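Local coordinates for Low molecular weight protein-tyrosine-phosphatase PtpA (Staphylococcus aureus, PDB 3ROF) that hydrolyses phosphotyrosine in proteins, releasing phosphate, and is probably a secreted effector that counters host defences and supports survival inside macrophages, at residues A23-R28 with K61-H66; Q29-R34 with I39-R44; S93-I98 with G107-L112. All coordinates share one frame; numbering follows the deposited sequence.

Contact 1: residues A23-R28 with K61-H66; sequences AEAIMR and KILNKH
Leu63 reaches over from helix 57-65 and sets its forked end against Ala25 and Ile26 of helix 19-33. Both branches meet Ala25, and CD2 also reaches Ile26. CD1 of Leu63 abuts the methyl group of Ala25, at 3.7 Å from Ala25 CB. The other methyl, Leu63 CD2, touches both residues, at 4.0 Å from Ala25 CB and 4.0 Å from Ile26 CG1. Ala25 CB points toward helix 57-65 and so meets both tines of the fork. Ile26 approaches differently. Its first side-chain bond runs past the other helix rather than at it, and the outer part then turns closer. CG1 takes the position beside the backbone N, anti to the carbonyl carbon (chi1 -67°), and presents its flank to Leu63 CD2. The Ile26 and Leu63 side chains slant across each other. All three residues are buried, and the contact is purely apolar.

Helix 19-33 is the connection of a beta-alpha-beta crossover between strands 7-13 and 39-45 of the parallel sheet. This contact adds helix 57-65 to a flank of that connection. Ala23 and Met27 of helix 19-33 pack on Phe11 of the sheet. Ile26 also touches Val139 of helix 132-153, and Leu63 also packs on Phe70.

Glu24 and Arg28, one turn apart, form a salt bridge within the helix. Arg28 grips a single carboxylate oxygen end-on with two nitrogens, and that oxygen lies in the guanidinium plane. NH2 of Arg28 is 2.8 Å from Glu24 OE2 and meets the anti lone pair of that oxygen, with an N-H...O angle of 156°. NH1 of Arg28, at 3.1 Å from the same Glu24 OE2, comes from above the carboxylate plane.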
loop_
_atom_site.group_PDB
_atom_site.type_symbol
_atom_site.label_atom_id
_atom_site.label_comp_id
_atom_site.label_asym_id
_atom_site.label_seq_id
_atom_site.Cartn_x
_atom_site.Cartn_y
_atom_site.Cartn_z
ATOM N N ALA A 23 -4.938 2.326 0.788
ATOM C CA ALA A 23 -3.971 2.206 1.848
ATOM C C ALA A 23 -2.991 3.392 1.869
ATOM O O ALA A 23 -2.659 3.912 2.921
ATOM C CB ALA A 23 -3.223 0.885 1.754
ATOM N N GLU A 24 -2.504 3.791 0.674
ATOM C CA GLU A 24 -1.576 4.901 0.588
ATOM C C GLU A 24 -2.190 6.141 1.198
ATOM O O GLU A 24 -1.548 6.850 1.980
ATOM C CB GLU A 24 -1.194 5.164 -0.874
ATOM C CG GLU A 24 -0.407 6.421 -1.065
ATOM C CD GLU A 24 -0.112 6.796 -2.499
ATOM O OE1 GLU A 24 -0.441 6.063 -3.442
ATOM O OE2 GLU A 24 0.438 7.924 -2.676
ATOM N N ALA A 25 -3.424 6.467 0.791
ATOM C CA ALA A 25 -4.044 7.700 1.252
ATOM C C ALA A 25 -4.285 7.667 2.770
ATOM O O ALA A 25 -4.066 8.655 3.463
ATOM C CB ALA A 25 -5.343 7.917 0.511
ATOM N N ILE A 26 -4.779 6.537 3.272
ATOM C CA ILE A 26 -5.029 6.414 4.705
ATOM C C ILE A 26 -3.710 6.567 5.480
ATOM O O ILE A 26 -3.631 7.270 6.466
ATOM C CB ILE A 26 -5.718 5.069 5.034
ATOM C CG1 ILE A 26 -7.121 5.025 4.452
ATOM C CG2 ILE A 26 -5.686 4.805 6.544
ATOM C CD1 ILE A 26 -7.726 3.651 4.425
ATOM N N MET A 27 -2.672 5.854 5.035
ATOM C CA MET A 27 -1.372 5.890 5.685
ATOM C C MET A 27 -0.789 7.303 5.707
ATOM O O MET A 27 -0.306 7.776 6.748
ATOM C CB MET A 27 -0.420 4.933 4.952
ATOM C CG MET A 27 0.972 4.808 5.535
ATOM S SD MET A 27 0.933 3.789 7.011
ATOM C CE MET A 27 2.695 3.452 7.187
ATOM N N ARG A 28 -0.861 7.987 4.549
ATOM C CA ARG A 28 -0.341 9.353 4.500
ATOM C C ARG A 28 -1.055 10.254 5.504
ATOM O O ARG A 28 -0.415 11.035 6.230
ATOM C CB ARG A 28 -0.484 9.917 3.085
ATOM C CG ARG A 28 -0.038 11.364 2.979
ATOM C CD ARG A 28 -0.070 11.866 1.524
ATOM N NE ARG A 28 0.917 11.141 0.736
ATOM C CZ ARG A 28 0.656 10.283 -0.245
ATOM N NH1 ARG A 28 -0.559 10.144 -0.730
ATOM N NH2 ARG A 28 1.645 9.574 -0.747
ATOM N N LYS A 61 -14.797 7.075 -3.207
ATOM C CA LYS A 61 -15.946 7.317 -2.367
ATOM C C LYS A 61 -15.622 7.086 -0.889
ATOM O O LYS A 61 -16.055 7.867 -0.039
ATOM C CB LYS A 61 -17.120 6.433 -2.783
ATOM C CG LYS A 61 -17.795 6.901 -4.046
ATOM C CD LYS A 61 -18.893 5.913 -4.492
ATOM C CE LYS A 61 -19.707 6.459 -5.647
ATOM N NZ LYS A 61 -20.839 5.530 -5.935
ATOM N N ILE A 62 -14.908 6.008 -0.570
ATOM C CA ILE A 62 -14.543 5.721 0.825
ATOM C C ILE A 62 -13.641 6.796 1.358
ATOM O O ILE A 62 -13.831 7.239 2.492
ATOM C CB ILE A 62 -13.700 4.399 0.918
ATOM C CG1 ILE A 62 -14.587 3.193 0.759
ATOM C CG2 ILE A 62 -12.909 4.311 2.250
ATOM C CD1 ILE A 62 -15.426 2.899 1.991
ATOM N N LEU A 63 -12.653 7.210 0.568
ATOM C CA LEU A 63 -11.756 8.238 1.045
ATOM C C LEU A 63 -12.491 9.572 1.239
ATOM O O LEU A 63 -12.292 10.265 2.244
ATOM C CB LEU A 63 -10.575 8.377 0.094
ATOM C CG LEU A 63 -9.662 7.140 0.013
ATOM C CD1 LEU A 63 -8.609 7.389 -1.053
ATOM C CD2 LEU A 63 -9.042 6.773 1.365
ATOM N N ASN A 64 -13.353 9.928 0.299
ATOM C CA ASN A 64 -14.124 11.169 0.441
ATOM C C ASN A 64 -15.007 11.119 1.693
ATOM O O ASN A 64 -15.134 12.097 2.410
ATOM C CB ASN A 64 -15.004 11.392 -0.781
ATOM C CG ASN A 64 -14.209 11.819 -2.021
ATOM O OD1 ASN A 64 -13.082 12.308 -1.909
ATOM N ND2 ASN A 64 -14.801 11.654 -3.196
ATOM N N LYS A 65 -15.619 9.970 1.958
ATOM C CA LYS A 65 -16.567 9.810 3.062
ATOM C C LYS A 65 -15.869 10.095 4.378
ATOM O O LYS A 65 -16.468 10.587 5.311
ATOM C CB LYS A 65 -17.097 8.368 3.094
ATOM C CG LYS A 65 -17.974 8.051 4.282
ATOM C CD LYS A 65 -18.520 6.633 4.188
ATOM C CE LYS A 65 -19.451 6.320 5.355
ATOM N NZ LYS A 65 -20.206 5.052 5.151
ATOM N N HIS A 66 -14.583 9.738 4.441
ATOM C CA HIS A 66 -13.781 9.873 5.667
ATOM C C HIS A 66 -12.817 11.075 5.633
ATOM O O HIS A 66 -11.929 11.202 6.479
ATOM C CB HIS A 66 -13.050 8.558 5.944
ATOM C CG HIS A 66 -13.969 7.425 6.228
ATOM N ND1 HIS A 66 -14.674 7.318 7.408
ATOM C CD2 HIS A 66 -14.306 6.347 5.489
ATOM C CE1 HIS A 66 -15.410 6.219 7.377
ATOM N NE2 HIS A 66 -15.210 5.624 6.215
#

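Contact 2: residues Q29-R34 with I39-R44; sequences QRLKDR and IKVHSR. With PO4 (phosphate ion), chain D.
O3 of a phosphate ion is gripped by His42 and Arg44, two residues of strand 39-45. His42 ND1 donates to phosphate O3 at 2.6 Å, and the bond is nearly straight (168°). The phosphate sits at the edge of the imidazole, in the ring plane. Arg44 NH1 donates to the same O3 at 2.9 Å, and Arg44 NH2 reaches phosphate O2 at 3.0 Å. A bend at chi2 (-66°) turns the Arg44 chain back toward Ser43. There NH1 also donates to the backbone oxygen of Ser43. NE of Arg44 pairs with Asp82, so the guanidinium is held on several sides. The ion probably comes from the crystallisation liquor, and the contact lies away from the annotated active-site residues.

Leu31 of helix 19-33 joins the helix to this strand without a hydrogen bond. Leu31 CD1 lies 3.7 Å from Val41 CG2 and 3.8 Å from Ile39 CG2. It also lies against the backbone O of Ile39. Leu31 CD2 meets Ile39 CD1 at 3.9 Å. The Leu31 and Ile39 side chains cross at about a right angle, and both leucine methyls touch the isoleucine. Helix and strand are successive parts of a beta-alpha-beta crossover, and these residues form part of the layer between helix and sheet.

NE2 of His42 is hydrogen-bonded to Asp8. With an anion at ND1 and a carboxylate at NE2, the His42 ring is probably protonated in this crystal.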
loop_
_atom_site.group_PDB
_atom_site.type_symbol
_atom_site.label_atom_id
_atom_site.label_comp_id
_atom_site.label_asym_id
_atom_site.label_seq_id
_atom_site.Cartn_x
_atom_site.Cartn_y
_atom_site.Cartn_z
ATOM N N GLN A 29 -2.379 10.172 5.563
ATOM C CA GLN A 29 -3.110 11.009 6.489
ATOM C C GLN A 29 -2.812 10.622 7.933
ATOM O O GLN A 29 -2.723 11.488 8.797
ATOM C CB GLN A 29 -4.609 10.937 6.192
ATOM C CG GLN A 29 -5.407 11.866 7.088
ATOM C CD GLN A 29 -5.102 13.345 6.812
ATOM O OE1 GLN A 29 -4.993 13.797 5.667
ATOM N NE2 GLN A 29 -4.993 14.116 7.887
ATOM N N ARG A 30 -2.678 9.319 8.201
ATOM C CA ARG A 30 -2.435 8.863 9.551
ATOM C C ARG A 30 -1.078 9.396 10.037
ATOM O O ARG A 30 -0.970 9.810 11.208
ATOM C CB ARG A 30 -2.502 7.328 9.628
ATOM C CG ARG A 30 -2.411 6.834 11.062
ATOM C CD ARG A 30 -3.512 7.430 11.896
ATOM N NE ARG A 30 -3.632 6.796 13.200
ATOM C CZ ARG A 30 -4.619 7.096 14.027
ATOM N NH1 ARG A 30 -5.461 8.064 13.714
ATOM N NH2 ARG A 30 -4.740 6.432 15.164
ATOM N N LEU A 31 -0.063 9.323 9.185
ATOM C CA LEU A 31 1.233 9.837 9.569
ATOM C C LEU A 31 1.166 11.328 9.875
ATOM O O LEU A 31 1.779 11.817 10.825
ATOM C CB LEU A 31 2.220 9.603 8.440
ATOM C CG LEU A 31 2.603 8.145 8.218
ATOM C CD1 LEU A 31 3.183 7.873 6.838
ATOM C CD2 LEU A 31 3.565 7.643 9.308
ATOM N N LYS A 32 0.415 12.075 9.068
ATOM C CA LYS A 32 0.220 13.491 9.316
ATOM C C LYS A 32 -0.427 13.712 10.689
ATOM O O LYS A 32 0.023 14.529 11.500
ATOM C CB LYS A 32 -0.634 14.078 8.201
ATOM C CG LYS A 32 -0.828 15.548 8.286
ATOM C CD LYS A 32 -1.710 16.069 7.156
ATOM C CE LYS A 32 -1.874 17.589 7.253
ATOM N NZ LYS A 32 -2.699 18.137 6.139
ATOM N N ASP A 33 -1.486 12.968 10.957
ATOM C CA ASP A 33 -2.235 13.102 12.206
ATOM C C ASP A 33 -1.413 12.688 13.438
ATOM O O ASP A 33 -1.661 13.203 14.539
ATOM C CB ASP A 33 -3.546 12.302 12.150
ATOM C CG ASP A 33 -4.556 12.904 11.186
ATOM O OD1 ASP A 33 -4.374 14.069 10.769
ATOM O OD2 ASP A 33 -5.537 12.211 10.819
ATOM N N ARG A 34 -0.468 11.771 13.255
ATOM C CA ARG A 34 0.444 11.321 14.310
ATOM C C ARG A 34 1.718 12.137 14.355
ATOM O O ARG A 34 2.598 11.886 15.180
ATOM C CB ARG A 34 0.781 9.835 14.169
ATOM C CG ARG A 34 -0.415 8.938 14.482
ATOM C CD ARG A 34 -0.115 7.479 14.357
ATOM N NE ARG A 34 0.932 7.108 15.281
ATOM C CZ ARG A 34 1.371 5.869 15.452
ATOM N NH1 ARG A 34 0.841 4.859 14.802
ATOM N NH2 ARG A 34 2.387 5.633 16.285
ATOM N N ILE A 39 8.446 9.264 6.970
ATOM C CA ILE A 39 7.954 8.144 6.168
ATOM C C ILE A 39 7.188 8.696 4.965
ATOM O O ILE A 39 6.194 9.417 5.128
ATOM C CB ILE A 39 7.057 7.200 6.978
ATOM C CG1 ILE A 39 7.830 6.593 8.150
ATOM C CG2 ILE A 39 6.510 6.100 6.094
ATOM C CD1 ILE A 39 6.958 5.818 9.131
ATOM N N LYS A 40 7.659 8.349 3.769
ATOM C CA LYS A 40 7.008 8.734 2.515
ATOM C C LYS A 40 6.270 7.540 1.942
ATOM O O LYS A 40 6.806 6.433 1.965
ATOM C CB LYS A 40 8.043 9.217 1.511
ATOM C CG LYS A 40 7.434 9.781 0.256
ATOM C CD LYS A 40 8.462 10.376 -0.703
ATOM C CE LYS A 40 7.787 10.875 -1.978
ATOM N NZ LYS A 40 8.764 11.381 -2.988
ATOM N N VAL A 41 5.021 7.741 1.528
ATOM C CA VAL A 41 4.170 6.652 1.094
ATOM C C VAL A 41 4.003 6.670 -0.419
ATOM O O VAL A 41 3.919 7.753 -1.041
ATOM C CB VAL A 41 2.806 6.733 1.791
ATOM C CG1 VAL A 41 2.060 5.419 1.643
ATOM C CG2 VAL A 41 2.942 7.060 3.277
ATOM N N HIS A 42 3.947 5.465 -0.988
ATOM C CA HIS A 42 3.808 5.251 -2.426
ATOM C C HIS A 42 2.831 4.115 -2.666
ATOM O O HIS A 42 2.520 3.349 -1.748
ATOM C CB HIS A 42 5.151 4.818 -3.011
ATOM C CG HIS A 42 6.290 5.708 -2.663
ATOM N ND1 HIS A 42 6.830 6.637 -3.532
ATOM C CD2 HIS A 42 7.042 5.767 -1.549
ATOM C CE1 HIS A 42 7.857 7.237 -2.953
ATOM N NE2 HIS A 42 8.014 6.714 -1.758
ATOM N N SER A 43 2.455 3.907 -3.920
ATOM C CA SER A 43 1.740 2.704 -4.288
ATOM C C SER A 43 2.049 2.310 -5.728
ATOM O O SER A 43 2.371 3.168 -6.570
ATOM C CB SER A 43 0.236 2.868 -4.079
ATOM O OG SER A 43 -0.312 3.875 -4.909
ATOM N N ARG A 44 1.905 1.006 -5.988
ATOM C CA ARG A 44 2.132 0.443 -7.297
ATOM C C ARG A 44 1.134 -0.680 -7.512
ATOM O O ARG A 44 0.631 -1.281 -6.555
ATOM C CB ARG A 44 3.544 -0.144 -7.403
ATOM C CG ARG A 44 4.712 0.802 -7.272
ATOM C CD ARG A 44 4.766 1.771 -8.425
ATOM N NE ARG A 44 6.009 2.558 -8.463
ATOM C CZ ARG A 44 6.165 3.716 -7.853
ATOM N NH1 ARG A 44 5.203 4.219 -7.083
ATOM N NH2 ARG A 44 7.330 4.359 -7.960
HETATM P P PO4 D . 6.448 7.930 -6.865
HETATM O O1 PO4 D . 6.939 9.142 -6.113
HETATM O O2 PO4 D . 7.589 7.344 -7.636
HETATM O O3 PO4 D . 5.992 6.791 -5.970
HETATM O O4 PO4 D . 5.367 8.265 -7.864
#

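Contact 3: residues S93-I98 with G107-L112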
loop_
_atom_site.group_PDB
_atom_site.type_symbol
_atom_site.label_atom_id
_atom_site.label_comp_id
_atom_site.label_asym_id
_atom_site.label_seq_id
_atom_site.Cartn_x
_atom_site.Cartn_y
_atom_site.Cartn_z
ATOM N N SER A 93 -0.966 -13.314 -4.497
ATOM C CA SER A 93 -0.570 -13.123 -5.895
ATOM C C SER A 93 0.301 -11.892 -6.038
ATOM O O SER A 93 1.218 -11.872 -6.848
ATOM C CB SER A 93 -1.793 -13.059 -6.812
ATOM O OG SER A 93 -2.548 -11.846 -6.679
ATOM N N ASN A 94 0.006 -10.857 -5.257
ATOM C CA ASN A 94 0.835 -9.678 -5.300
ATOM C C ASN A 94 2.285 -9.970 -4.840
ATOM O O ASN A 94 3.254 -9.543 -5.501
ATOM C CB ASN A 94 0.263 -8.575 -4.404
ATOM C CG ASN A 94 -1.173 -8.174 -4.679
ATOM O OD1 ASN A 94 -1.834 -7.731 -3.729
ATOM N ND2 ASN A 94 -1.633 -8.216 -5.921
ATOM N N VAL A 95 2.430 -10.700 -3.732
ATOM C CA VAL A 95 3.749 -11.110 -3.230
ATOM C C VAL A 95 4.492 -11.864 -4.332
ATOM O O VAL A 95 5.648 -11.576 -4.669
ATOM C CB VAL A 95 3.611 -11.970 -1.976
ATOM C CG1 VAL A 95 4.968 -12.614 -1.629
ATOM C CG2 VAL A 95 3.089 -11.130 -0.809
ATOM N N ASP A 96 3.820 -12.855 -4.897
ATOM C CA ASP A 96 4.467 -13.711 -5.893
ATOM C C ASP A 96 4.908 -12.878 -7.089
ATOM O O ASP A 96 6.033 -13.045 -7.643
ATOM C CB ASP A 96 3.526 -14.816 -6.373
ATOM C CG ASP A 96 3.125 -15.805 -5.281
ATOM O OD1 ASP A 96 3.823 -15.879 -4.255
ATOM O OD2 ASP A 96 2.104 -16.517 -5.472
ATOM N N ASN A 97 4.006 -12.031 -7.583
ATOM C CA ASN A 97 4.301 -11.272 -8.796
ATOM C C ASN A 97 5.411 -10.224 -8.540
ATOM O O ASN A 97 6.259 -10.003 -9.404
ATOM C CB ASN A 97 3.054 -10.575 -9.359
ATOM C CG ASN A 97 1.925 -11.527 -9.805
ATOM O OD1 ASN A 97 0.802 -11.061 -9.991
ATOM N ND2 ASN A 97 2.186 -12.813 -9.927
ATOM N N ILE A 98 5.396 -9.564 -7.381
ATOM C CA ILE A 98 6.478 -8.648 -7.015
ATOM C C ILE A 98 7.818 -9.375 -7.124
ATOM O O ILE A 98 8.782 -8.825 -7.680
ATOM C CB ILE A 98 6.270 -8.111 -5.603
ATOM C CG1 ILE A 98 5.111 -7.121 -5.596
ATOM C CG2 ILE A 98 7.529 -7.453 -5.093
ATOM C CD1 ILE A 98 4.583 -6.817 -4.201
ATOM N N GLY A 107 14.262 -4.242 -0.317
ATOM C CA GLY A 107 13.399 -3.829 0.774
ATOM C C GLY A 107 12.716 -4.999 1.441
ATOM O O GLY A 107 12.725 -6.115 0.924
ATOM N N GLN A 108 12.069 -4.725 2.563
ATOM C CA GLN A 108 11.326 -5.723 3.332
ATOM C C GLN A 108 9.919 -5.844 2.763
ATOM O O GLN A 108 9.191 -4.864 2.687
ATOM C CB GLN A 108 11.250 -5.292 4.774
ATOM C CG GLN A 108 12.634 -5.216 5.401
ATOM C CD GLN A 108 12.593 -4.687 6.785
ATOM O OE1 GLN A 108 11.871 -5.224 7.615
ATOM N NE2 GLN A 108 13.357 -3.642 7.063
ATOM N N LEU A 109 9.545 -7.068 2.438
ATOM C CA LEU A 109 8.256 -7.345 1.800
ATOM C C LEU A 109 7.339 -8.064 2.786
ATOM O O LEU A 109 7.695 -9.108 3.336
ATOM C CB LEU A 109 8.508 -8.208 0.568
ATOM C CG LEU A 109 7.290 -8.707 -0.221
ATOM C CD1 LEU A 109 6.429 -7.584 -0.727
ATOM C CD2 LEU A 109 7.757 -9.571 -1.350
ATOM N N PHE A 110 6.152 -7.503 2.994
ATOM C CA PHE A 110 5.140 -8.026 3.929
ATOM C C PHE A 110 3.805 -8.036 3.215
ATOM O O PHE A 110 3.631 -7.328 2.232
ATOM C CB PHE A 110 4.993 -7.118 5.137
ATOM C CG PHE A 110 6.219 -6.990 5.942
ATOM C CD1 PHE A 110 6.564 -7.986 6.835
ATOM C CD2 PHE A 110 7.008 -5.866 5.902
ATOM C CE1 PHE A 110 7.696 -7.875 7.630
ATOM C CE2 PHE A 110 8.168 -5.758 6.710
ATOM C CZ PHE A 110 8.482 -6.762 7.560
ATOM N N LYS A 111 2.834 -8.772 3.762
ATOM C CA LYS A 111 1.419 -8.562 3.467
ATOM C C LYS A 111 0.835 -7.622 4.507
ATOM O O LYS A 111 1.191 -7.674 5.670
ATOM C CB LYS A 111 0.650 -9.873 3.477
ATOM C CG LYS A 111 0.983 -10.774 2.328
ATOM C CD LYS A 111 0.106 -12.095 2.447
ATOM C CE LYS A 111 0.392 -13.125 1.391
ATOM N NZ LYS A 111 -0.455 -14.290 1.707
ATOM N N LEU A 112 -0.101 -6.776 4.068
ATOM C CA LEU A 112 -0.771 -5.821 4.935
ATOM C C LEU A 112 -1.260 -6.472 6.213
ATOM O O LEU A 112 -1.082 -5.916 7.323
ATOM C CB LEU A 112 -1.925 -5.180 4.206
ATOM C CG LEU A 112 -2.723 -4.144 5.018
ATOM C CD1 LEU A 112 -1.955 -2.872 5.189
ATOM C CD2 LEU A 112 -4.064 -3.849 4.373
#
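Val95 CG1 (chi1 169°) and Leu109 CG (chi1 176°) both lie anti to the backbone N of their own residue. These rotations bring Val95 CG1 to 4.1 Å from Leu109 CD2, with the two side chains meeting at a slant. Val95 CG2, which lies beside the backbone N and anti to the carbonyl carbon, serves a different partner. It touches the shaft of Lys111, at 3.8 Å from Lys111 CG and 4.0 Å from Lys111 CE. The lysine chain is extended beyond CG and passes the valine at about a right angle. One branch of Val95 therefore packs on a leucine, and the other on the methylenes of a lysine.

Leu109 uses its second methyl for the next turn of the helix. Leu109 CD1 lies 4.0 Å from Ile98 CD1, with the two side chains slanting across each other. Ile98 is buried. It also packs on Val12 of the inner strand 7-13 and on Phe78 and Leu105 in loops.

Helix 92-101 is the connection of the beta-alpha-beta crossover that joins strand 86-89 to the edge strand 108-111. The segments 93-98 and 108-111 run nearly antiparallel, at 159°, and their axes come within 9.4 Å. Val95 also touches Ala89 of strand 86-89, so the helix packs on that strand as well as on 108-111. Within the sheet, Leu109 touches Ile87.

The charged end of Lys111 is held beyond the apolar patch. Its NZ is hydrogen-bonded to Gln92 OE1, at the start of the helix, and forms a salt bridge with Asp122. Lys111 thus plays two parts: its methylenes cover Val95, while its ammonium group has polar partners that probably help keep the chain extended.

Overall arrangement
Contacts 1 and 2 share helix 19-33, and their centres are 11 Å apart. They are also tied directly: Glu24 OE1 of contact 1 lies 2.6 Å from Ser43 OG of contact 2, a probable hydrogen bond. Contact 3 lies on the other side of the chain's centre, with its centre about 21 Å from that of contact 1 and 19 Å from that of contact 2. Contacts 2 and 3 reach the two edge strands of the same parallel sheet. The probable nucleophile, Cys13, ends the strand 7-13 between them. Its side chain is about 8 Å from that of Ile98 in contact 3 and about 12 Å from that of Leu63 in contact 1. The phosphate at contact 2 is not at this site.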